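Local structure of tailspike protein (Siphovirus 9NA, 3RIQ) at residues V31-I36 / V54-C59; R383-H388 / S405-A410; A438-M443 / S454-A459. The protein probably serves as the phage's receptor-binding endorhamnosidase, recognising Salmonella lipopolysaccharide and cleaving its O-antigen chains. All blocks are in the same frame, centred on the assembly; numbering follows the deposited sequence. Where two conformers were deposited one is given.

Interaction 1: residues V31-I36 / V54-C59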
ATOM      1  N   VAL A  31      24.132 -34.561  18.848  1.00 13.46           N
ATOM      2  CA  VAL A  31      25.322 -33.707  18.732  1.00 14.75           C
ATOM      3  C   VAL A  31      25.094 -32.530  17.784  1.00 15.32           C
ATOM      4  O   VAL A  31      25.426 -31.371  18.087  1.00 16.43           O
ATOM      5  CB  VAL A  31      26.543 -34.538  18.232  1.00 14.70           C
ATOM      6  CG1 VAL A  31      27.749 -33.652  18.028  1.00 17.38           C
ATOM      7  CG2 VAL A  31      26.850 -35.670  19.264  1.00 17.14           C
ATOM      8  N   ASP A  32      24.538 -32.837  16.625  1.00 13.71           N
ATOM      9  CA  ASP A  32      24.352 -31.840  15.544  1.00 14.37           C
ATOM     10  C   ASP A  32      22.860 -31.840  15.177  1.00 14.24           C
ATOM     11  O   ASP A  32      22.152 -30.877  15.440  1.00 14.67           O
ATOM     12  CB  ASP A  32      25.228 -32.267  14.378  1.00 14.58           C
ATOM     13  CG  ASP A  32      25.100 -31.376  13.137  1.00 15.04           C
ATOM     14  OD1 ASP A  32      24.244 -30.461  13.101  1.00 16.69           O
ATOM     15  OD2 ASP A  32      25.834 -31.646  12.155  1.00 15.87           O
ATOM     16  N   SER A  33      22.394 -32.932  14.573  1.00 14.03           N
ATOM     17  CA  SER A  33      20.993 -33.032  14.177  0.50 14.13           C
ATOM     18  C   SER A  33      20.200 -34.065  14.977  1.00 13.63           C
ATOM     19  O   SER A  33      20.756 -35.040  15.477  1.00 13.03           O
ATOM     20  CB  SER A  33      20.931 -33.300  12.684  0.50 14.82           C
ATOM     21  OG  SER A  33      21.536 -32.213  12.009  0.50 19.64           O
ATOM     22  N   LEU A  34      18.894 -33.821  15.093  1.00 12.25           N
ATOM     23  CA  LEU A  34      17.955 -34.668  15.816  1.00 12.38           C
ATOM     24  C   LEU A  34      16.763 -34.836  14.892  1.00 12.74           C
ATOM     25  O   LEU A  34      16.089 -33.848  14.579  1.00 13.34           O
ATOM     26  CB  LEU A  34      17.577 -34.031  17.174  1.00 12.57           C
ATOM     27  CG  LEU A  34      16.327 -34.599  17.869  1.00 15.80           C
ATOM     28  CD1 LEU A  34      16.390 -36.108  18.073  1.00 17.25           C
ATOM     29  CD2 LEU A  34      16.138 -33.839  19.183  1.00 18.19           C
ATOM     30  N   LEU A  35      16.541 -36.054  14.412  1.00 13.04           N
ATOM     31  CA  LEU A  35      15.444 -36.334  13.477  1.00 12.68           C
ATOM     32  C   LEU A  35      14.233 -36.889  14.220  1.00 13.61           C
ATOM     33  O   LEU A  35      14.352 -37.892  14.922  1.00 13.54           O
ATOM     34  CB  LEU A  35      15.922 -37.320  12.392  1.00 12.83           C
ATOM     35  CG  LEU A  35      14.840 -37.821  11.427  1.00 13.83           C
ATOM     36  CD1 LEU A  35      14.448 -36.665  10.487  1.00 15.88           C
ATOM     37  CD2 LEU A  35      15.353 -39.032  10.636  1.00 15.53           C
ATOM     38  N   ILE A  36      13.081 -36.239  14.071  1.00 12.82           N
ATOM     39  CA  ILE A  36      11.823 -36.772  14.661  1.00 13.20           C
ATOM     40  C   ILE A  36      11.171 -37.604  13.556  1.00 13.97           C
ATOM     41  O   ILE A  36      10.428 -37.078  12.727  1.00 14.49           O
ATOM     42  CB  ILE A  36      10.900 -35.647  15.179  1.00 12.90           C
ATOM     43  CG1 ILE A  36      11.678 -34.649  16.079  1.00 13.12           C
ATOM     44  CG2 ILE A  36       9.684 -36.232  15.882  1.00 14.75           C
ATOM     45  CD1 ILE A  36      12.243 -35.225  17.350  1.00 14.83           C
ATOM     46  N   VAL A  54      23.571 -26.701  20.143  1.00 13.36           N
ATOM     47  CA  VAL A  54      23.093 -25.963  18.966  1.00 13.35           C
ATOM     48  C   VAL A  54      22.582 -27.001  17.964  1.00 13.04           C
ATOM     49  O   VAL A  54      23.357 -27.555  17.152  1.00 13.94           O
ATOM     50  CB  VAL A  54      24.184 -25.031  18.372  1.00 12.79           C
ATOM     51  CG1 VAL A  54      23.578 -24.189  17.258  1.00 13.21           C
ATOM     52  CG2 VAL A  54      24.803 -24.165  19.473  1.00 14.24           C
ATOM     53  N   LEU A  55      21.288 -27.303  18.059  1.00 12.59           N
ATOM     54  CA  LEU A  55      20.735 -28.435  17.308  1.00 12.84           C
ATOM     55  C   LEU A  55      19.914 -28.035  16.118  1.00 12.46           C
ATOM     56  O   LEU A  55      19.304 -26.966  16.095  1.00 13.71           O
ATOM     57  CB  LEU A  55      19.886 -29.321  18.236  1.00 13.10           C
ATOM     58  CG  LEU A  55      20.641 -29.962  19.407  1.00 13.01           C
ATOM     59  CD1 LEU A  55      19.674 -30.729  20.284  1.00 17.64           C
ATOM     60  CD2 LEU A  55      21.813 -30.881  18.939  1.00 14.58           C
ATOM     61  N   THR A  56      19.934 -28.896  15.104  1.00 13.16           N
ATOM     62  CA  THR A  56      18.951 -28.851  14.030  1.00 13.16           C
ATOM     63  C   THR A  56      17.923 -29.911  14.345  1.00 12.42           C
ATOM     64  O   THR A  56      18.256 -31.102  14.345  1.00 14.03           O
ATOM     65  CB  THR A  56      19.642 -29.178  12.703  1.00 14.38           C
ATOM     66  OG1 THR A  56      20.747 -28.283  12.515  1.00 16.38           O
ATOM     67  CG2 THR A  56      18.654 -29.040  11.528  1.00 16.75           C
ATOM     68  N   ILE A  57      16.694 -29.505  14.682  1.00 11.76           N
ATOM     69  CA  ILE A  57      15.644 -30.480  15.053  1.00 11.92           C
ATOM     70  C   ILE A  57      14.722 -30.640  13.840  1.00 11.85           C
ATOM     71  O   ILE A  57      13.904 -29.744  13.532  1.00 13.36           O
ATOM     72  CB  ILE A  57      14.872 -30.065  16.324  1.00 12.36           C
ATOM     73  CG1 ILE A  57      15.864 -29.915  17.478  1.00 14.04           C
ATOM     74  CG2 ILE A  57      13.789 -31.114  16.639  1.00 13.53           C
ATOM     75  CD1 ILE A  57      15.290 -29.455  18.788  1.00 15.96           C
ATOM     76  N   GLU A  58      14.917 -31.733  13.108  1.00 12.27           N
ATOM     77  CA  GLU A  58      14.249 -31.926  11.821  1.00 12.75           C
ATOM     78  C   GLU A  58      12.998 -32.752  12.055  1.00 12.28           C
ATOM     79  O   GLU A  58      13.096 -33.934  12.396  1.00 12.61           O
ATOM     80  CB  GLU A  58      15.203 -32.663  10.854  1.00 13.15           C
ATOM     81  CG  GLU A  58      14.578 -32.946   9.495  1.00 17.36           C
ATOM     82  CD  GLU A  58      14.732 -31.805   8.539  1.00 23.66           C
ATOM     83  OE1 GLU A  58      15.875 -31.422   8.278  1.00 28.11           O
ATOM     84  OE2 GLU A  58      13.724 -31.311   8.027  1.00 26.61           O
ATOM     85  N   CYS A  59      11.811 -32.156  11.928  1.00 11.64           N
ATOM     86  CA  CYS A  59      10.580 -32.889  12.296  1.00 12.82           C
ATOM     87  C   CYS A  59       9.903 -33.504  11.083  1.00 12.77           C
ATOM     88  O   CYS A  59       9.557 -32.799  10.098  1.00 13.76           O
ATOM     89  CB  CYS A  59       9.604 -31.979  13.020  1.00 13.04           C
ATOM     90  SG  CYS A  59      10.338 -31.231  14.507  1.00 13.87           S
TER
HETATM   91  O   HOH W   1      25.675 -28.868  16.811  1.00 23.96           O
HETATM   92  O   HOH W   2      22.312 -29.325  10.454  1.00 27.23           O

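Interaction 2: residues R383-H388 / S405-A410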
ATOM      1  N   ARG A 383      -4.887  11.697   7.913  1.00 13.76           N
ATOM      2  CA  ARG A 383      -4.710  12.201   6.526  1.00 14.02           C
ATOM      3  C   ARG A 383      -5.051  11.077   5.568  1.00 13.42           C
ATOM      4  O   ARG A 383      -4.413  10.023   5.621  1.00 14.20           O
ATOM      5  CB  ARG A 383      -3.296  12.723   6.222  1.00 14.33           C
ATOM      6  CG  ARG A 383      -2.711  13.762   7.168  1.00 16.84           C
ATOM      7  CD  ARG A 383      -1.777  13.128   8.116  1.00 19.91           C
ATOM      8  NE  ARG A 383      -1.008  14.032   8.979  1.00 17.48           N
ATOM      9  CZ  ARG A 383      -0.183  13.577   9.931  1.00 15.26           C
ATOM     10  NH1 ARG A 383      -0.031  12.256  10.110  1.00 17.87           N
ATOM     11  NH2 ARG A 383       0.466  14.423  10.714  1.00 17.86           N
ATOM     12  N   GLY A 384      -6.013  11.302   4.681  1.00 13.29           N
ATOM     13  CA  GLY A 384      -6.349  10.304   3.692  1.00 12.85           C
ATOM     14  C   GLY A 384      -7.280   9.277   4.291  1.00 13.19           C
ATOM     15  O   GLY A 384      -6.849   8.200   4.695  1.00 14.05           O
ATOM     16  N   ILE A 385      -8.549   9.642   4.396  1.00 12.73           N
ATOM     17  CA  ILE A 385      -9.545   8.830   5.075  1.00 13.67           C
ATOM     18  C   ILE A 385     -10.692   8.588   4.096  1.00 13.89           C
ATOM     19  O   ILE A 385     -11.218   9.538   3.505  1.00 14.45           O
ATOM     20  CB  ILE A 385     -10.069   9.596   6.331  1.00 12.72           C
ATOM     21  CG1 ILE A 385      -8.891  10.019   7.251  1.00 14.51           C
ATOM     22  CG2 ILE A 385     -11.175   8.767   7.050  1.00 14.81           C
ATOM     23  CD1 ILE A 385      -8.037   8.870   7.850  1.00 16.14           C
ATOM     24  N   MET A 386     -11.089   7.328   3.923  1.00 13.58           N
ATOM     25  CA  MET A 386     -12.263   7.014   3.101  1.00 13.83           C
ATOM     26  C   MET A 386     -13.216   6.188   3.947  1.00 14.03           C
ATOM     27  O   MET A 386     -12.822   5.173   4.534  1.00 14.46           O
ATOM     28  CB  MET A 386     -11.853   6.257   1.829  1.00 13.96           C
ATOM     29  CG  MET A 386     -11.039   7.096   0.837  1.00 15.78           C
ATOM     30  SD  MET A 386     -10.940   6.347  -0.785  1.00 17.79           S
ATOM     31  CE  MET A 386      -9.943   4.908  -0.479  1.00 18.01           C
ATOM     32  N   VAL A 387     -14.464   6.640   4.062  1.00 13.03           N
ATOM     33  CA  VAL A 387     -15.497   5.880   4.756  1.00 13.78           C
ATOM     34  C   VAL A 387     -16.651   5.568   3.802  1.00 14.73           C
ATOM     35  O   VAL A 387     -17.065   6.423   3.011  1.00 15.62           O
ATOM     36  CB  VAL A 387     -16.024   6.701   5.943  1.00 13.76           C
ATOM     37  CG1 VAL A 387     -17.239   6.039   6.598  1.00 14.76           C
ATOM     38  CG2 VAL A 387     -14.908   6.868   7.000  1.00 16.19           C
ATOM     39  N   HIS A 388     -17.186   4.358   3.872  1.00 14.35           N
ATOM     40  CA  HIS A 388     -18.422   4.042   3.158  1.00 14.76           C
ATOM     41  C   HIS A 388     -19.334   3.312   4.106  1.00 15.45           C
ATOM     42  O   HIS A 388     -19.267   2.102   4.214  1.00 15.57           O
ATOM     43  CB  HIS A 388     -18.154   3.196   1.904  1.00 15.25           C
ATOM     44  CG  HIS A 388     -19.347   3.057   1.016  1.00 16.22           C
ATOM     45  ND1 HIS A 388     -19.260   2.606  -0.277  1.00 18.18           N
ATOM     46  CD2 HIS A 388     -20.650   3.377   1.221  1.00 16.78           C
ATOM     47  CE1 HIS A 388     -20.467   2.610  -0.825  1.00 16.14           C
ATOM     48  NE2 HIS A 388     -21.327   3.086   0.060  1.00 17.77           N
ATOM     49  N   SER A 405      -7.513  15.576   7.241  1.00 15.07           N
ATOM     50  CA  SER A 405      -7.290  16.095   5.885  0.50 14.81           C
ATOM     51  C   SER A 405      -7.571  14.985   4.877  1.00 14.38           C
ATOM     52  O   SER A 405      -7.372  13.800   5.172  1.00 14.81           O
ATOM     53  CB  SER A 405      -5.868  16.617   5.732  0.50 14.92           C
ATOM     54  OG  SER A 405      -4.961  15.549   5.850  0.50 14.90           O
ATOM     55  N   ASN A 406      -8.079  15.369   3.701  1.00 14.99           N
ATOM     56  CA  ASN A 406      -8.354  14.431   2.597  1.00 15.14           C
ATOM     57  C   ASN A 406      -9.304  13.322   3.030  1.00 15.13           C
ATOM     58  O   ASN A 406      -8.933  12.154   3.075  1.00 14.58           O
ATOM     59  CB  ASN A 406      -7.062  13.875   1.983  1.00 15.60           C
ATOM     60  CG  ASN A 406      -7.330  13.041   0.735  1.00 19.11           C
ATOM     61  OD1 ASN A 406      -8.332  13.225   0.082  1.00 22.56           O
ATOM     62  ND2 ASN A 406      -6.469  12.069   0.452  1.00 20.42           N
ATOM     63  N   VAL A 407     -10.511  13.718   3.407  1.00 14.67           N
ATOM     64  CA  VAL A 407     -11.549  12.800   3.855  1.00 14.94           C
ATOM     65  C   VAL A 407     -12.645  12.708   2.803  1.00 14.86           C
ATOM     66  O   VAL A 407     -13.082  13.727   2.247  1.00 15.41           O
ATOM     67  CB  VAL A 407     -12.193  13.253   5.213  1.00 15.83           C
ATOM     68  CG1 VAL A 407     -13.194  12.240   5.685  1.00 16.66           C
ATOM     69  CG2 VAL A 407     -11.151  13.439   6.238  1.00 18.68           C
ATOM     70  N   SER A 408     -13.087  11.480   2.548  1.00 15.66           N
ATOM     71  CA  SER A 408     -14.157  11.196   1.615  1.00 16.48           C
ATOM     72  C   SER A 408     -15.156  10.236   2.256  1.00 16.30           C
ATOM     73  O   SER A 408     -14.736   9.226   2.859  1.00 16.58           O
ATOM     74  CB  SER A 408     -13.529  10.582   0.334  1.00 17.28           C
ATOM     75  OG  SER A 408     -14.525  10.102  -0.528  1.00 23.54           O
ATOM     76  N   CYS A 409     -16.459  10.556   2.156  1.00 15.62           N
ATOM     77  CA  CYS A 409     -17.511   9.680   2.674  1.00 16.36           C
ATOM     78  C   CYS A 409     -18.404   9.256   1.538  1.00 16.19           C
ATOM     79  O   CYS A 409     -19.048  10.115   0.901  1.00 16.84           O
ATOM     80  CB  CYS A 409     -18.341  10.372   3.767  1.00 16.51           C
ATOM     81  SG  CYS A 409     -17.319  11.010   5.102  1.00 18.96           S
ATOM     82  N   ALA A 410     -18.453   7.963   1.264  1.00 16.78           N
ATOM     83  CA  ALA A 410     -19.123   7.451   0.054  1.00 17.12           C
ATOM     84  C   ALA A 410     -20.568   7.074   0.303  1.00 18.02           C
ATOM     85  O   ALA A 410     -21.046   7.004   1.456  1.00 19.58           O
ATOM     86  CB  ALA A 410     -18.364   6.219  -0.485  1.00 17.78           C
TER

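Interaction 3: residues A438-M443 / S454-A459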
ATOM      1  N   ALA A 438     -30.794  18.456  -9.225  1.00 19.48           N
ATOM      2  CA  ALA A 438     -30.145  19.617  -8.642  1.00 19.13           C
ATOM      3  C   ALA A 438     -28.938  19.155  -7.861  1.00 19.06           C
ATOM      4  O   ALA A 438     -28.929  18.038  -7.338  1.00 20.88           O
ATOM      5  CB  ALA A 438     -31.117  20.383  -7.733  1.00 20.13           C
ATOM      6  N   MET A 439     -27.924  20.005  -7.774  1.00 17.66           N
ATOM      7  CA  MET A 439     -26.765  19.704  -6.935  1.00 17.14           C
ATOM      8  C   MET A 439     -26.258  20.990  -6.326  1.00 15.47           C
ATOM      9  O   MET A 439     -26.653  22.086  -6.762  1.00 15.31           O
ATOM     10  CB  MET A 439     -25.677  18.936  -7.704  1.00 17.68           C
ATOM     11  CG  MET A 439     -24.839  19.781  -8.670  1.00 18.33           C
ATOM     12  SD  MET A 439     -23.646  18.717  -9.558  1.00 17.37           S
ATOM     13  CE  MET A 439     -22.568  18.166  -8.213  1.00 16.14           C
ATOM     14  N   THR A 440     -25.413  20.860  -5.295  1.00 15.29           N
ATOM     15  CA  THR A 440     -25.072  21.989  -4.449  1.00 16.03           C
ATOM     16  C   THR A 440     -23.609  22.071  -4.046  1.00 15.31           C
ATOM     17  O   THR A 440     -22.926  21.050  -3.944  1.00 14.99           O
ATOM     18  CB  THR A 440     -25.887  21.980  -3.131  1.00 16.10           C
ATOM     19  OG1 THR A 440     -25.820  20.684  -2.526  1.00 16.45           O
ATOM     20  CG2 THR A 440     -27.359  22.381  -3.358  1.00 17.92           C
ATOM     21  N   LEU A 441     -23.149  23.304  -3.818  1.00 15.30           N
ATOM     22  CA  LEU A 441     -21.988  23.596  -2.971  1.00 15.47           C
ATOM     23  C   LEU A 441     -22.519  24.210  -1.683  1.00 15.23           C
ATOM     24  O   LEU A 441     -23.194  25.262  -1.727  1.00 16.48           O
ATOM     25  CB  LEU A 441     -21.055  24.634  -3.641  1.00 15.60           C
ATOM     26  CG  LEU A 441     -20.084  25.369  -2.665  1.00 17.87           C
ATOM     27  CD1 LEU A 441     -19.031  24.441  -2.124  1.00 21.04           C
ATOM     28  CD2 LEU A 441     -19.431  26.554  -3.353  1.00 21.20           C
ATOM     29  N   SER A 442     -22.225  23.570  -0.545  1.00 14.83           N
ATOM     30  CA  SER A 442     -22.645  24.080   0.757  1.00 15.78           C
ATOM     31  C   SER A 442     -21.407  24.352   1.596  1.00 15.33           C
ATOM     32  O   SER A 442     -20.439  23.560   1.535  1.00 15.99           O
ATOM     33  CB  SER A 442     -23.549  23.093   1.486  1.00 16.83           C
ATOM     34  OG  SER A 442     -24.637  22.686   0.678  1.00 20.00           O
ATOM     35  N   MET A 443     -21.433  25.437   2.370  1.00 15.77           N
ATOM     36  CA  MET A 443     -20.309  25.786   3.257  1.00 16.02           C
ATOM     37  C   MET A 443     -20.842  25.991   4.656  1.00 16.16           C
ATOM     38  O   MET A 443     -21.790  26.768   4.854  1.00 15.85           O
ATOM     39  CB  MET A 443     -19.548  27.020   2.763  1.00 17.06           C
ATOM     40  CG  MET A 443     -19.129  26.874   1.292  1.00 17.95           C
ATOM     41  SD  MET A 443     -18.525  28.342   0.405  1.00 26.66           S
ATOM     42  CE  MET A 443     -17.603  29.072   1.632  1.00 22.61           C
ATOM     43  N   SER A 454     -23.911  28.020   6.112  1.00 16.37           N
ATOM     44  CA  SER A 454     -24.027  29.473   6.015  1.00 16.53           C
ATOM     45  C   SER A 454     -24.184  29.930   4.555  1.00 16.21           C
ATOM     46  O   SER A 454     -24.629  31.045   4.291  1.00 17.25           O
ATOM     47  CB  SER A 454     -22.801  30.145   6.656  1.00 17.14           C
ATOM     48  OG  SER A 454     -22.863  30.072   8.092  1.00 16.75           O
ATOM     49  N   LEU A 455     -23.855  29.060   3.603  1.00 16.50           N
ATOM     50  CA  LEU A 455     -23.939  29.393   2.173  1.00 15.21           C
ATOM     51  C   LEU A 455     -24.363  28.157   1.412  1.00 15.52           C
ATOM     52  O   LEU A 455     -23.801  27.082   1.652  1.00 15.18           O
ATOM     53  CB  LEU A 455     -22.572  29.881   1.666  1.00 15.18           C
ATOM     54  CG  LEU A 455     -22.400  30.311   0.198  1.00 15.21           C
ATOM     55  CD1 LEU A 455     -21.206  31.264   0.082  1.00 15.91           C
ATOM     56  CD2 LEU A 455     -22.242  29.109  -0.765  1.00 15.25           C
ATOM     57  N   VAL A 456     -25.338  28.288   0.516  1.00 15.73           N
ATOM     58  CA  VAL A 456     -25.657  27.220  -0.429  1.00 15.25           C
ATOM     59  C   VAL A 456     -25.755  27.796  -1.836  1.00 14.78           C
ATOM     60  O   VAL A 456     -26.515  28.761  -2.075  1.00 15.38           O
ATOM     61  CB  VAL A 456     -27.003  26.526  -0.092  1.00 15.81           C
ATOM     62  CG1 VAL A 456     -27.271  25.439  -1.113  1.00 15.86           C
ATOM     63  CG2 VAL A 456     -26.997  25.961   1.343  1.00 15.73           C
ATOM     64  N   LEU A 457     -24.947  27.260  -2.747  1.00 14.24           N
ATOM     65  CA  LEU A 457     -24.986  27.579  -4.173  1.00 15.04           C
ATOM     66  C   LEU A 457     -25.582  26.366  -4.913  1.00 15.02           C
ATOM     67  O   LEU A 457     -25.054  25.266  -4.791  1.00 15.88           O
ATOM     68  CB  LEU A 457     -23.560  27.840  -4.678  1.00 15.68           C
ATOM     69  CG  LEU A 457     -23.334  28.124  -6.177  1.00 14.47           C
ATOM     70  CD1 LEU A 457     -23.926  29.507  -6.579  1.00 15.55           C
ATOM     71  CD2 LEU A 457     -21.848  28.023  -6.549  1.00 16.61           C
ATOM     72  N   THR A 458     -26.660  26.567  -5.666  1.00 16.13           N
ATOM     73  CA  THR A 458     -27.401  25.454  -6.265  1.00 16.10           C
ATOM     74  C   THR A 458     -27.409  25.563  -7.787  1.00 15.59           C
ATOM     75  O   THR A 458     -27.643  26.658  -8.338  1.00 16.69           O
ATOM     76  CB  THR A 458     -28.876  25.467  -5.781  1.00 16.59           C
ATOM     77  OG1 THR A 458     -28.907  25.463  -4.343  1.00 17.86           O
ATOM     78  CG2 THR A 458     -29.645  24.263  -6.325  1.00 16.26           C
ATOM     79  N   ALA A 459     -27.143  24.442  -8.446  1.00 15.61           N
ATOM     80  CA  ALA A 459     -27.337  24.275  -9.892  1.00 15.41           C
ATOM     81  C   ALA A 459     -28.558  23.392 -10.034  1.00 16.63           C
ATOM     82  O   ALA A 459     -28.517  22.235  -9.608  1.00 16.50           O
ATOM     83  CB  ALA A 459     -26.142  23.549 -10.473  1.00 16.14           C
TER

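Interaction 1: residues V31-I36 / V54-C59
Leu35 and Glu58 both send CG away from their own backbone nitrogens (chi1 174° in Leu35), and from these starts the two side chains cross obliquely. Leu35 CD1 reaches the partner strand, 3.6 Å from Glu58 O and 3.9 Å from Glu58 CG, while the Glu58 chain bends at chi2 and carries its carboxylate off. On the face of Leu34, Ile36, Ile57 and Cys59, Ile36 CG1 and Cys59 SG each stand beside their own backbone N (chi1 -49° in Ile36), and the two atoms meet at 4.0 Å. Ile36 CG1 also touches Ile57 CG2, at 4.2 Å; helix 23-29 covers this face through Ala26 on Leu34 and Leu23 on Ile36.

The backbones run parallel, with strand axes 16° apart. Leu34 bonds to both neighbours of Ile57: its N donates to Thr56 O at 2.9 Å and its O accepts from Glu58 N at 2.8 Å. Thr56 N to Asp32 O and Ile36 N to Glu58 O extend the series at its two ends. Before the strands begin, direct pairing gives way to a water that donates to Val31 O (2.8 Å) and to Val54 O (2.7 Å).

Asp32 and Thr56 run alongside each other to a subunit boundary. Lys60 of the second subunit forms a salt bridge with Asp32 OD1 and hydrogen bonds with Thr56 OG1 and Val54 O, while Lys12 of the same chain pairs with Asp32 OD2. Two cationic partners would probably favour the ionised carboxylate. The in-register parallel pairing of successive rungs, Leu34 beside Ile57 and Ile36 beside Cys59, is characteristic of the right-handed parallel beta-helix, here close to its N-terminal end.

Interaction 2: residues R383-H388 / S405-A410
From Arg383 with Ser405 to His388 with Ala410, the two backbones keep exact register, their strand axes 9° apart and 4.7 Å at closest approach. Both turn a corner at the same level: Gly384 has a positive phi of 82° and Asn406 one of 57°. The pairing continues round the bend, because Gly384 N donates to Ser405 O and the next amide, Ile385 N, donates to Asn406 O, each at 2.9 Å. Beyond the corner the regular parallel pattern takes over, with Ser408 N bonded to Ile385 O, Val387 N to Ser408 O and Ala410 N to Val387 O, the last at 2.7 Å.

At the corner, Asn406 lays its side chain alongside the glycine, ND2 3.7 Å from Gly384 CA. Val407 straddles Ile385 on the face it shares with Val387 and Cys409, its CG2 4.0 Å from Ile385 CB; Ile374 of strand 374-376 packs against Ile385 and Val387 there. At the far end Ala410 CB sits over one face of the His388 imidazole, 3.8 Å from the ring centroid in a CH-pi contact, and displaced from the ring centre.

The polar ends of Arg383 and His388 are bonded to neighbouring subunits. His388 ND1 is bonded to Arg383 NE of the third subunit, and Arg383 NE to His388 ND1 of the second, while Asp355 of the same chain forms a salt bridge with Arg383 NH1. Since an arginine NE can only donate, the histidine ND1 must accept, which is consistent with no proton on that nitrogen.

Interaction 3: residues A438-M443 / S454-A459
Met443, Ser454 and Leu455 form a classic beta bulge in the hairpin of strands 438-444 and 455-461, which begins an antiparallel sheet that has five strands within this chain. Ser454 and Leu455 together stand across from the single residue Met443, whose O accepts from Ser454 N at 2.8 Å and, weakly, from Leu455 N at 3.3 Å. Farther along, the pairing is regular: Leu441 and Leu457 exchange two hydrogen bonds, Leu457 N to Leu441 O being 2.8 Å long, and Met439 and Ala459 do the same.

On the face of Thr440, Ser442, Val456 and Thr458, Thr440 pairs with Thr458. Its chi1 of 49° sets OG1 between the backbone N and the carbonyl carbon, and CG2 fits between Thr458 OG1 (3.6 Å) and Val456 CG1 (3.8 Å).

The face of Met439, Leu441, Met443, Leu455, Leu457 and Ala459 is apolar and meets the other subunits: Leu441 touches Ile430 of the second and of the third, and Leu457 touches Leu455 of the third. Residues 441-443 also pair in parallel with a strand of the second subunit, carrying the sheet across the interface. Met443 packs along Leu455, with the thioether SD 4.0 Å from both Leu455 CD1 and Leu455 CD2.

In the fold
The three interactions follow one another along the chain; none nests in or crosses another. Interaction 1, near the N terminus, closes a 17-residue excursion between residues 36 and 54, and interaction 2 closes one of 16 residues between 388 and 405. Each joins successive rungs of the right-handed parallel beta-helix, and their centres lie 53 Å apart. After the last parallel strands the chain changes architecture: interaction 3 closes only ten residues, as an antiparallel hairpin, its centre about 21 Å from that of interaction 2 and 74 Å from that of interaction 1. All three touch both neighbouring subunits, so trimer contacts occur at widely separated levels.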